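Local coordinates for membrane protein (Acinetobacter baumannii AB307-0294, PDB 5DL5) that probably forms an outer-membrane channel of the OprD porin family that lets small solutes, including antibiotics, cross the outer membrane, at residues 75-80 with 144-149; 123-128 with 148-153; 165-170 with 190-195; 60-65 with 113-118. All blocks are in the same frame, centred on the assembly; numbering follows the deposited sequence.

Contact 1: 75-80 with 144-149. With C8E ((hydroxyethyloxy)tri(ethyloxy)octane), chain C.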
# COMPACT_ATOMS: atom_id res chain seq x y z
N GLY A 75 21.34 -7.11 -5.12
CA GLY A 75 20.17 -6.46 -5.74
C GLY A 75 20.35 -4.94 -5.88
O GLY A 75 21.14 -4.36 -5.19
N VAL A 76 19.62 -4.33 -6.80
CA VAL A 76 19.66 -2.89 -6.98
C VAL A 76 18.22 -2.51 -7.22
O VAL A 76 17.53 -3.16 -8.03
CB VAL A 76 20.52 -2.47 -8.18
CG1 VAL A 76 20.25 -1.03 -8.59
CG2 VAL A 76 22.00 -2.61 -7.88
N VAL A 77 17.76 -1.45 -6.58
CA VAL A 77 16.42 -0.88 -6.83
C VAL A 77 16.58 0.61 -6.93
O VAL A 77 17.33 1.21 -6.18
CB VAL A 77 15.37 -1.09 -5.72
CG1 VAL A 77 14.89 -2.54 -5.66
CG2 VAL A 77 15.92 -0.71 -4.39
N GLY A 78 15.93 1.25 -7.88
CA GLY A 78 15.98 2.68 -7.86
C GLY A 78 15.05 3.25 -8.89
O GLY A 78 14.37 2.48 -9.65
N ASP A 79 15.00 4.58 -8.92
CA ASP A 79 14.16 5.21 -9.92
C ASP A 79 14.72 6.55 -10.23
O ASP A 79 15.43 7.18 -9.41
CB ASP A 79 12.67 5.32 -9.42
CG ASP A 79 12.57 5.70 -7.90
OD1 ASP A 79 12.59 6.91 -7.47
OD2 ASP A 79 12.37 4.73 -7.11
N GLY A 80 14.35 7.03 -11.38
CA GLY A 80 14.65 8.46 -11.72
C GLY A 80 13.37 9.01 -12.36
O GLY A 80 12.68 8.29 -13.10
N PRO A 144 8.29 3.58 -5.92
CA PRO A 144 8.09 2.81 -4.66
C PRO A 144 8.76 3.40 -3.50
O PRO A 144 9.76 4.10 -3.57
CB PRO A 144 8.57 1.38 -5.00
CG PRO A 144 9.32 1.51 -6.34
CD PRO A 144 9.09 2.87 -6.93
N GLU A 145 8.14 3.18 -2.38
CA GLU A 145 8.72 3.46 -1.10
C GLU A 145 9.79 2.42 -0.77
O GLU A 145 9.60 1.22 -1.08
CB GLU A 145 7.59 3.47 -0.05
CG GLU A 145 8.04 3.64 1.40
CD GLU A 145 6.89 3.60 2.39
OE1 GLU A 145 5.74 3.26 1.96
OE2 GLU A 145 7.14 4.09 3.53
N TYR A 146 10.95 2.88 -0.24
CA TYR A 146 12.07 1.98 0.08
C TYR A 146 12.33 1.88 1.51
O TYR A 146 12.38 2.87 2.22
CB TYR A 146 13.44 2.38 -0.63
CG TYR A 146 13.35 2.39 -2.18
CD1 TYR A 146 12.99 1.28 -2.86
CD2 TYR A 146 13.56 3.55 -2.94
CE1 TYR A 146 12.88 1.24 -4.22
CE2 TYR A 146 13.50 3.54 -4.36
CZ TYR A 146 13.11 2.38 -4.98
OH TYR A 146 13.01 2.19 -6.35
N PHE A 147 12.62 0.67 1.96
CA PHE A 147 13.10 0.48 3.35
C PHE A 147 14.56 -0.03 3.35
O PHE A 147 14.91 -0.71 2.45
CB PHE A 147 12.18 -0.49 4.05
CG PHE A 147 10.85 0.11 4.46
CD1 PHE A 147 10.71 0.81 5.70
CD2 PHE A 147 9.77 -0.01 3.64
CE1 PHE A 147 9.47 1.25 6.11
CE2 PHE A 147 8.54 0.50 4.04
CZ PHE A 147 8.40 1.15 5.24
N THR A 148 15.36 0.35 4.34
CA THR A 148 16.68 -0.15 4.49
C THR A 148 16.81 -0.94 5.78
O THR A 148 16.51 -0.45 6.83
CB THR A 148 17.72 0.99 4.47
OG1 THR A 148 17.48 1.81 3.33
CG2 THR A 148 19.25 0.48 4.45
N GLY A 149 17.32 -2.16 5.64
CA GLY A 149 17.58 -3.02 6.80
C GLY A 149 17.71 -4.42 6.32
O GLY A 149 18.18 -4.59 5.19
C8 C8E C . 18.26 13.06 -10.17
O9 C8E C . 17.92 13.19 -11.55
C10 C8E C . 16.90 12.30 -12.06
C11 C8E C . 16.89 12.29 -13.58
O12 C8E C . 16.03 11.25 -14.10
C13 C8E C . 16.66 10.38 -15.06
C14 C8E C . 15.68 9.41 -15.73
O15 C8E C . 14.53 10.15 -16.12
C16 C8E C . 13.29 9.43 -16.22
C17 C8E C . 13.35 8.47 -17.37
O18 C8E C . 12.01 8.25 -17.83
C19 C8E C . 11.74 9.00 -19.02
C20 C8E C . 11.59 8.13 -20.21
O21 C8E C . 11.00 8.99 -21.18
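Tyr146 and Asp79 join the wall of the porin barrel to the start of the strand that follows its long loop, which is probably the inward-folded loop L3 of the OprD family. Tyr146 OH donates a hydrogen bond to Asp79 OD2 at 2.7 Å. The hydroxyl meets this oxygen on its anti side, 20° out of the carboxylate plane. The carboxylate lies at the ring edge and nearly parallel to it, the planes 14° apart. Asp79 OD2 lies near the ring plane, on the CE2 side, 3.2 Å from Tyr146 CE2. Asp79 OD2 takes a second partner, a salt bridge from Arg109, which also bonds Pro144 O. That carbonyl oxygen sits over the centre of the Tyr146 ring, 3.8 Å above its plane. Val77 CG2 packs obliquely against Tyr146 CE1 at 3.6 Å. Tyr146 CG lies anti to its carbonyl carbon (chi1 -59°), which sends the ring across to strand 70-83. The two strands are not paired: the axes of the two short segments come no closer than 9.8 Å. Strand 70-83 runs between strands 50-62 and 106-118, while strand 146-148 bonds to strand 160-171.

Contact 2: 123-128 with 148-153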
# COMPACT_ATOMS: atom_id res chain seq x y z
N VAL A 123 18.43 -14.19 3.31
CA VAL A 123 18.60 -12.97 4.08
C VAL A 123 19.02 -11.87 3.12
O VAL A 123 19.92 -12.02 2.30
CB VAL A 123 19.63 -13.10 5.23
CG1 VAL A 123 19.68 -11.82 6.10
CG2 VAL A 123 19.29 -14.31 6.13
N ARG A 124 18.34 -10.75 3.15
CA ARG A 124 18.69 -9.60 2.33
C ARG A 124 18.96 -8.39 3.22
O ARG A 124 18.10 -8.00 4.04
CB ARG A 124 17.58 -9.35 1.39
CG ARG A 124 17.75 -8.15 0.51
CD ARG A 124 16.55 -7.91 -0.36
NE ARG A 124 16.18 -8.96 -1.28
CZ ARG A 124 16.68 -9.09 -2.52
NH1 ARG A 124 17.72 -8.32 -2.95
NH2 ARG A 124 16.25 -10.06 -3.32
N TYR A 125 20.09 -7.76 2.99
CA TYR A 125 20.50 -6.60 3.71
C TYR A 125 20.70 -5.41 2.73
O TYR A 125 21.50 -5.49 1.78
CB TYR A 125 21.83 -6.92 4.37
CG TYR A 125 22.36 -5.66 5.02
CD1 TYR A 125 21.60 -4.96 5.97
CD2 TYR A 125 23.62 -5.20 4.74
CE1 TYR A 125 22.08 -3.82 6.59
CE2 TYR A 125 24.13 -4.07 5.36
CZ TYR A 125 23.34 -3.41 6.29
OH TYR A 125 23.83 -2.33 6.92
N GLY A 126 19.99 -4.32 2.98
CA GLY A 126 20.08 -3.14 2.24
C GLY A 126 18.74 -2.57 1.86
O GLY A 126 17.76 -2.72 2.58
N THR A 127 18.71 -1.85 0.74
CA THR A 127 17.55 -1.14 0.27
C THR A 127 16.59 -2.05 -0.44
O THR A 127 17.01 -2.77 -1.34
CB THR A 127 17.96 -0.03 -0.71
OG1 THR A 127 18.88 0.75 -0.00
CG2 THR A 127 16.81 1.01 -0.90
N GLN A 128 15.30 -1.99 -0.07
CA GLN A 128 14.35 -2.91 -0.62
C GLN A 128 12.93 -2.45 -0.54
O GLN A 128 12.58 -1.56 0.24
CB GLN A 128 14.51 -4.33 0.03
CG GLN A 128 14.48 -4.28 1.56
CD GLN A 128 15.03 -5.54 2.22
OE1 GLN A 128 14.42 -6.57 2.20
NE2 GLN A 128 16.17 -5.43 2.83
N THR A 148 15.36 0.35 4.34
CA THR A 148 16.68 -0.15 4.49
C THR A 148 16.81 -0.94 5.78
O THR A 148 16.51 -0.45 6.83
CB THR A 148 17.72 0.99 4.47
OG1 THR A 148 17.48 1.81 3.33
CG2 THR A 148 19.25 0.48 4.45
N GLY A 149 17.32 -2.16 5.64
CA GLY A 149 17.58 -3.02 6.80
C GLY A 149 17.71 -4.42 6.32
O GLY A 149 18.18 -4.59 5.19
N THR A 150 17.33 -5.40 7.16
CA THR A 150 17.60 -6.79 6.94
C THR A 150 16.31 -7.60 7.00
O THR A 150 15.55 -7.38 7.94
CB THR A 150 18.51 -7.37 8.07
OG1 THR A 150 19.69 -6.65 8.04
CG2 THR A 150 19.01 -8.91 7.77
N LEU A 151 16.05 -8.45 6.02
CA LEU A 151 14.89 -9.29 5.99
C LEU A 151 15.29 -10.68 5.74
O LEU A 151 15.97 -11.02 4.74
CB LEU A 151 13.93 -8.89 4.89
CG LEU A 151 12.60 -9.65 4.78
CD1 LEU A 151 11.74 -9.34 5.97
CD2 LEU A 151 11.77 -9.37 3.48
N LEU A 152 14.85 -11.53 6.62
CA LEU A 152 15.03 -12.95 6.43
C LEU A 152 13.68 -13.55 6.05
O LEU A 152 12.66 -13.26 6.72
CB LEU A 152 15.45 -13.65 7.76
CG LEU A 152 15.62 -15.19 7.77
CD1 LEU A 152 16.61 -15.56 8.79
CD2 LEU A 152 14.34 -15.94 8.09
N THR A 153 13.73 -14.45 5.03
CA THR A 153 12.58 -15.08 4.45
C THR A 153 12.86 -16.60 4.33
O THR A 153 13.76 -17.03 3.62
CB THR A 153 12.24 -14.53 3.07
OG1 THR A 153 12.03 -13.14 3.22
CG2 THR A 153 10.93 -15.11 2.55
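Thr150 lies opposite Tyr125 in an antiparallel non-hydrogen-bonded pair, and its side chain divides between two residues of the facing strand. Thr150 CB is 4.1 Å from Arg124 O. OG1 lies anti to the carbonyl carbon (chi1 -60°), which leaves CG2 anti to the backbone N and turned to Val123. Thr150 CG2 meets Val123 CG1 at a tight 3.4 Å. Thr150 OG1 goes the other way and lies 3.3 Å from Tyr125 CD1, oblique to the ring. Val123, Tyr125, Thr127 and their partners thus share one surface of the sheet. Arg124 and Leu151 form the next pair, bonded both ways, and their side chains lie on the other surface. Gly126 and Gly149 pair in the same way where both chains turn a corner. Gly126 O accepts from Gly149 N at 3.1 Å and from Gln128 NE2 at 3.2 Å, the two donors arriving from opposite faces of its plane. The Gln128 amide is thereby folded back over the bend. Gln128 OE1 rests 3.6 Å from Leu151 CB. This is an antiparallel barrel wall of the porin type, bent at a glycine pair where a long loop leaves and returns.

Contact 3: 165-170 with 190-195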
# COMPACT_ATOMS: atom_id res chain seq x y z
N GLY A 165 12.49 -9.38 10.28
CA GLY A 165 13.29 -8.28 9.75
C GLY A 165 13.49 -7.21 10.74
O GLY A 165 12.88 -7.11 11.76
N LYS A 166 14.42 -6.39 10.42
CA LYS A 166 14.70 -5.19 11.16
C LYS A 166 15.04 -4.06 10.18
O LYS A 166 15.96 -4.19 9.41
CB LYS A 166 15.88 -5.37 12.06
CG LYS A 166 16.12 -4.03 12.77
CD LYS A 166 17.04 -4.10 13.97
CE LYS A 166 18.43 -4.31 13.54
NZ LYS A 166 19.22 -4.22 14.78
N PHE A 167 14.35 -2.94 10.27
CA PHE A 167 14.55 -1.76 9.34
C PHE A 167 14.86 -0.55 10.08
O PHE A 167 14.24 -0.29 11.15
CB PHE A 167 13.27 -1.65 8.50
CG PHE A 167 13.10 -2.85 7.63
CD1 PHE A 167 13.87 -2.97 6.44
CD2 PHE A 167 12.34 -3.94 8.06
CE1 PHE A 167 13.84 -4.10 5.67
CE2 PHE A 167 12.31 -5.11 7.27
CZ PHE A 167 13.06 -5.18 6.10
N THR A 168 15.82 0.23 9.57
CA THR A 168 16.18 1.48 10.21
C THR A 168 16.04 2.71 9.31
O THR A 168 16.34 3.80 9.76
CB THR A 168 17.71 1.50 10.70
OG1 THR A 168 18.46 1.11 9.57
CG2 THR A 168 17.90 0.50 11.88
N LYS A 169 15.64 2.55 8.07
CA LYS A 169 15.37 3.74 7.25
C LYS A 169 14.12 3.49 6.46
O LYS A 169 13.86 2.34 6.06
CB LYS A 169 16.51 4.04 6.24
CG LYS A 169 17.89 4.41 6.97
CD LYS A 169 18.86 4.88 5.85
CE LYS A 169 20.19 5.32 6.43
NZ LYS A 169 20.85 5.89 5.19
N ASP A 170 13.40 4.57 6.21
CA ASP A 170 12.18 4.51 5.37
C ASP A 170 12.22 5.70 4.46
O ASP A 170 12.35 6.79 4.92
CB ASP A 170 10.98 4.53 6.31
CG ASP A 170 9.62 4.68 5.55
OD1 ASP A 170 9.55 4.39 4.37
OD2 ASP A 170 8.67 5.15 6.17
N ALA A 190 12.28 -0.50 13.13
CA ALA A 190 11.12 -1.35 12.98
C ALA A 190 11.48 -2.85 12.92
O ALA A 190 12.24 -3.24 12.03
CB ALA A 190 10.38 -0.94 11.69
N ILE A 191 10.98 -3.66 13.86
CA ILE A 191 11.21 -5.06 13.90
C ILE A 191 9.88 -5.69 13.42
O ILE A 191 8.82 -5.32 13.95
CB ILE A 191 11.54 -5.56 15.32
CG1 ILE A 191 12.90 -5.07 15.98
CG2 ILE A 191 11.57 -7.06 15.40
CD1 ILE A 191 13.80 -4.58 15.00
N VAL A 192 9.97 -6.65 12.52
CA VAL A 192 8.81 -7.28 11.91
C VAL A 192 8.96 -8.79 11.92
O VAL A 192 10.09 -9.33 11.89
CB VAL A 192 8.50 -6.82 10.46
CG1 VAL A 192 8.11 -5.38 10.45
CG2 VAL A 192 9.62 -7.09 9.48
N TRP A 193 7.85 -9.50 12.04
CA TRP A 193 7.87 -10.95 11.93
C TRP A 193 6.51 -11.38 11.47
O TRP A 193 5.51 -10.59 11.58
CB TRP A 193 8.27 -11.60 13.32
CG TRP A 193 7.26 -11.22 14.44
CD1 TRP A 193 6.15 -11.98 14.85
CD2 TRP A 193 7.21 -10.00 15.21
NE1 TRP A 193 5.43 -11.28 15.73
CE2 TRP A 193 6.01 -10.06 15.96
CE3 TRP A 193 7.97 -8.81 15.23
CZ2 TRP A 193 5.62 -9.01 16.86
CZ3 TRP A 193 7.60 -7.78 16.03
CH2 TRP A 193 6.44 -7.88 16.88
N GLY A 194 6.39 -12.62 10.97
CA GLY A 194 5.08 -13.14 10.66
C GLY A 194 5.16 -14.44 9.84
O GLY A 194 6.22 -14.92 9.51
N ALA A 195 4.03 -14.93 9.45
CA ALA A 195 3.97 -16.17 8.73
C ALA A 195 2.69 -16.14 7.90
O ALA A 195 1.67 -15.54 8.30
CB ALA A 195 3.92 -17.34 9.68
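Gly165 and Val192 bond through both backbone groups, and so do Phe167 and Ala190. Phe167 N reaches Ala190 O at 2.8 Å, and Ala190 N returns to Phe167 O at the same length. Each donor lies in the plane of the carbonyl it meets. The Gly165 and Val192 pair is less well aligned: Val192 N stands above the plane of the Gly165 carbonyl, 3.0 Å from Gly165 O. In return, Gly165 N donates to Val192 O at 2.9 Å, tilted 32° from the carbonyl plane. Ile191 CA and Lys166 CA make CA-H...O contacts with Gly165 O and Ala190 O, respectively. Between these pairs, Lys166 and Ile191 turn their own backbone groups outward. Lys166 is bonded to Thr150 and Ile191 to Asp211, so each strand is shared with a further neighbour, as in an antiparallel porin barrel. Thr168 and Lys169 both face Thr148, a classic beta bulge on the side of strand 160-171 turned from 190-195. On one surface, Lys166 and Ile191 lie side by side and point the same way. The very close approach of Ile191 CD1 to Lys166 CG is doubtful, because Ile191 chi2 (-19°) is nearly eclipsed. On the other surface, Val192 CG2 meets the edge of the Phe167 ring at CE2, 4.0 Å away. The Phe167 ring also packs on Phe147 and Leu135.

Contact 4: 60-65 with 113-118; sequences SIESGF and SVKARF
Segments 60-65 and 113-118 are not paired as strands; strand 70-83 separates them at one end, and their CA atoms come nearest at Phe65 and Arg117, 7.5 Å apart. Side chains fill the gap. The Phe65 ring is held between two basic side chains. Lys115 CE lies over one face, 4.0 Å from the ring centroid, and Arg117 CB lies over the opposite face at 3.9 Å. Both are CH-pi contacts, offset toward the rim. The Arg117 chain bends at chi3 (58°), which brings its guanidinium back to the CD1 rim of the ring. Phe65 CD1 then sits over the centre of the guanidinium, 3.3 Å from Arg117 CZ, with the two planes 32° apart. A water bridges the same pair by accepting from Phe65 N and Arg117 NH2. Arg117 NE is bonded to Gln18 OE1 near the N terminus. Lys115 is extended beyond CG, so its ammonium passes the ring and reaches segment 60-65. There Lys115 NZ forms a salt bridge at 2.7 Å to Glu62 OE1, which is met on its anti lone pair. Lys115 NZ also donates to Ser63 O at 3.0 Å. Glu62 OE1 is paired a second time, with Arg124, which also bonds Ser113 OG. One carboxylate oxygen is thus gripped by two cations, which would probably keep Glu62 ionised. The contact joins the end of strand 50-62 to strand 106-118 past strand 70-83. It lies close to the short turn between strands 106-118 and 121-125, the kind of turn that links strands at the periplasmic end of a porin barrel.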
# COMPACT_ATOMS: atom_id res chain seq x y z
N SER A 60 14.52 -2.48 -11.37
CA SER A 60 14.77 -3.60 -10.44
C SER A 60 15.70 -4.60 -11.04
O SER A 60 15.42 -5.09 -12.16
CB SER A 60 13.49 -4.36 -9.99
OG SER A 60 13.95 -5.45 -9.12
N ILE A 61 16.86 -4.84 -10.36
CA ILE A 61 17.91 -5.80 -10.85
C ILE A 61 18.23 -6.71 -9.67
O ILE A 61 18.34 -6.22 -8.48
CB ILE A 61 19.16 -5.10 -11.37
CG1 ILE A 61 18.82 -4.33 -12.62
CG2 ILE A 61 20.28 -6.08 -11.84
CD1 ILE A 61 19.97 -3.42 -12.99
N GLU A 62 18.18 -8.02 -9.96
CA GLU A 62 18.42 -9.08 -8.95
C GLU A 62 19.37 -10.03 -9.66
O GLU A 62 18.98 -10.60 -10.67
CB GLU A 62 17.13 -9.80 -8.60
CG GLU A 62 16.16 -8.97 -7.68
CD GLU A 62 16.84 -8.61 -6.34
OE1 GLU A 62 17.79 -9.28 -5.81
OE2 GLU A 62 16.48 -7.56 -5.78
N SER A 63 20.60 -10.17 -9.13
CA SER A 63 21.53 -11.18 -9.55
C SER A 63 20.93 -12.54 -9.23
O SER A 63 20.02 -12.61 -8.45
CB SER A 63 22.89 -11.09 -8.86
OG SER A 63 22.88 -11.43 -7.50
N GLY A 64 21.43 -13.58 -9.83
CA GLY A 64 21.18 -14.84 -9.25
C GLY A 64 22.06 -15.09 -8.00
O GLY A 64 22.80 -14.22 -7.57
N PHE A 65 22.06 -16.33 -7.50
CA PHE A 65 22.89 -16.68 -6.34
C PHE A 65 24.04 -17.52 -6.85
O PHE A 65 23.92 -18.43 -7.71
CB PHE A 65 22.12 -17.41 -5.18
CG PHE A 65 21.14 -16.55 -4.42
CD1 PHE A 65 19.85 -16.42 -4.91
CD2 PHE A 65 21.48 -15.90 -3.21
CE1 PHE A 65 18.92 -15.69 -4.21
CE2 PHE A 65 20.50 -15.17 -2.49
CZ PHE A 65 19.23 -15.01 -3.05
N SER A 113 21.38 -3.93 -2.31
CA SER A 113 21.39 -4.91 -1.27
C SER A 113 22.31 -6.05 -1.61
O SER A 113 22.76 -6.23 -2.81
CB SER A 113 19.97 -5.41 -1.00
OG SER A 113 19.36 -5.98 -2.15
N VAL A 114 22.68 -6.75 -0.55
CA VAL A 114 23.36 -8.01 -0.68
C VAL A 114 22.48 -9.11 -0.10
O VAL A 114 21.69 -8.82 0.77
CB VAL A 114 24.79 -8.00 -0.05
CG1 VAL A 114 25.65 -7.05 -0.85
CG2 VAL A 114 24.78 -7.66 1.46
N LYS A 115 22.63 -10.35 -0.59
CA LYS A 115 21.75 -11.42 -0.17
C LYS A 115 22.48 -12.70 -0.11
O LYS A 115 23.53 -12.83 -0.74
CB LYS A 115 20.56 -11.55 -1.15
CG LYS A 115 20.86 -11.71 -2.57
CD LYS A 115 19.62 -11.59 -3.46
CE LYS A 115 20.03 -11.98 -4.86
NZ LYS A 115 18.97 -11.67 -5.85
N ALA A 116 22.05 -13.56 0.79
CA ALA A 116 22.63 -14.82 1.04
C ALA A 116 21.54 -15.84 1.19
O ALA A 116 20.44 -15.48 1.63
CB ALA A 116 23.53 -14.75 2.28
N ARG A 117 21.80 -17.06 0.72
CA ARG A 117 20.77 -18.09 0.72
C ARG A 117 21.34 -19.42 1.16
O ARG A 117 22.38 -19.82 0.67
CB ARG A 117 20.07 -18.21 -0.65
CG ARG A 117 18.84 -19.15 -0.61
CD ARG A 117 18.11 -19.21 -1.92
NE ARG A 117 19.01 -19.66 -3.00
CZ ARG A 117 18.75 -19.51 -4.29
NH1 ARG A 117 17.60 -18.99 -4.68
NH2 ARG A 117 19.60 -19.87 -5.20
N PHE A 118 20.65 -20.10 2.08
CA PHE A 118 21.02 -21.44 2.54
C PHE A 118 19.74 -22.24 2.55
O PHE A 118 18.75 -21.78 3.13
CB PHE A 118 21.47 -21.33 3.98
CG PHE A 118 21.63 -22.67 4.65
CD1 PHE A 118 22.60 -23.59 4.19
CD2 PHE A 118 20.81 -23.04 5.68
CE1 PHE A 118 22.73 -24.86 4.79
CE2 PHE A 118 20.97 -24.26 6.28
CZ PHE A 118 21.93 -25.18 5.81
O HOH W 1 20.04 -18.43 -7.99

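From the N terminus, contact 4 opens first at 60-65, and contact 1 opens at 75-80 on the next strand. Contact 4 closes at 113-118, so it crosses contact 1, which stays open until 144-149. Contact 2 opens at 123-128 and closes at 148-153, sharing Thr148 and Gly149 with contact 1. It closes the long loop whose last residues belong to contact 1. Contact 3 follows in series and closes the loop from 165-170 to 190-195. Contacts 2 and 3 are pairings of adjacent barrel strands, joined through Thr150 and Lys166. Contacts 1 and 4 instead reach past neighbouring strands through side chains. Together they tie the wall from strand 50-62 to strand 190-200.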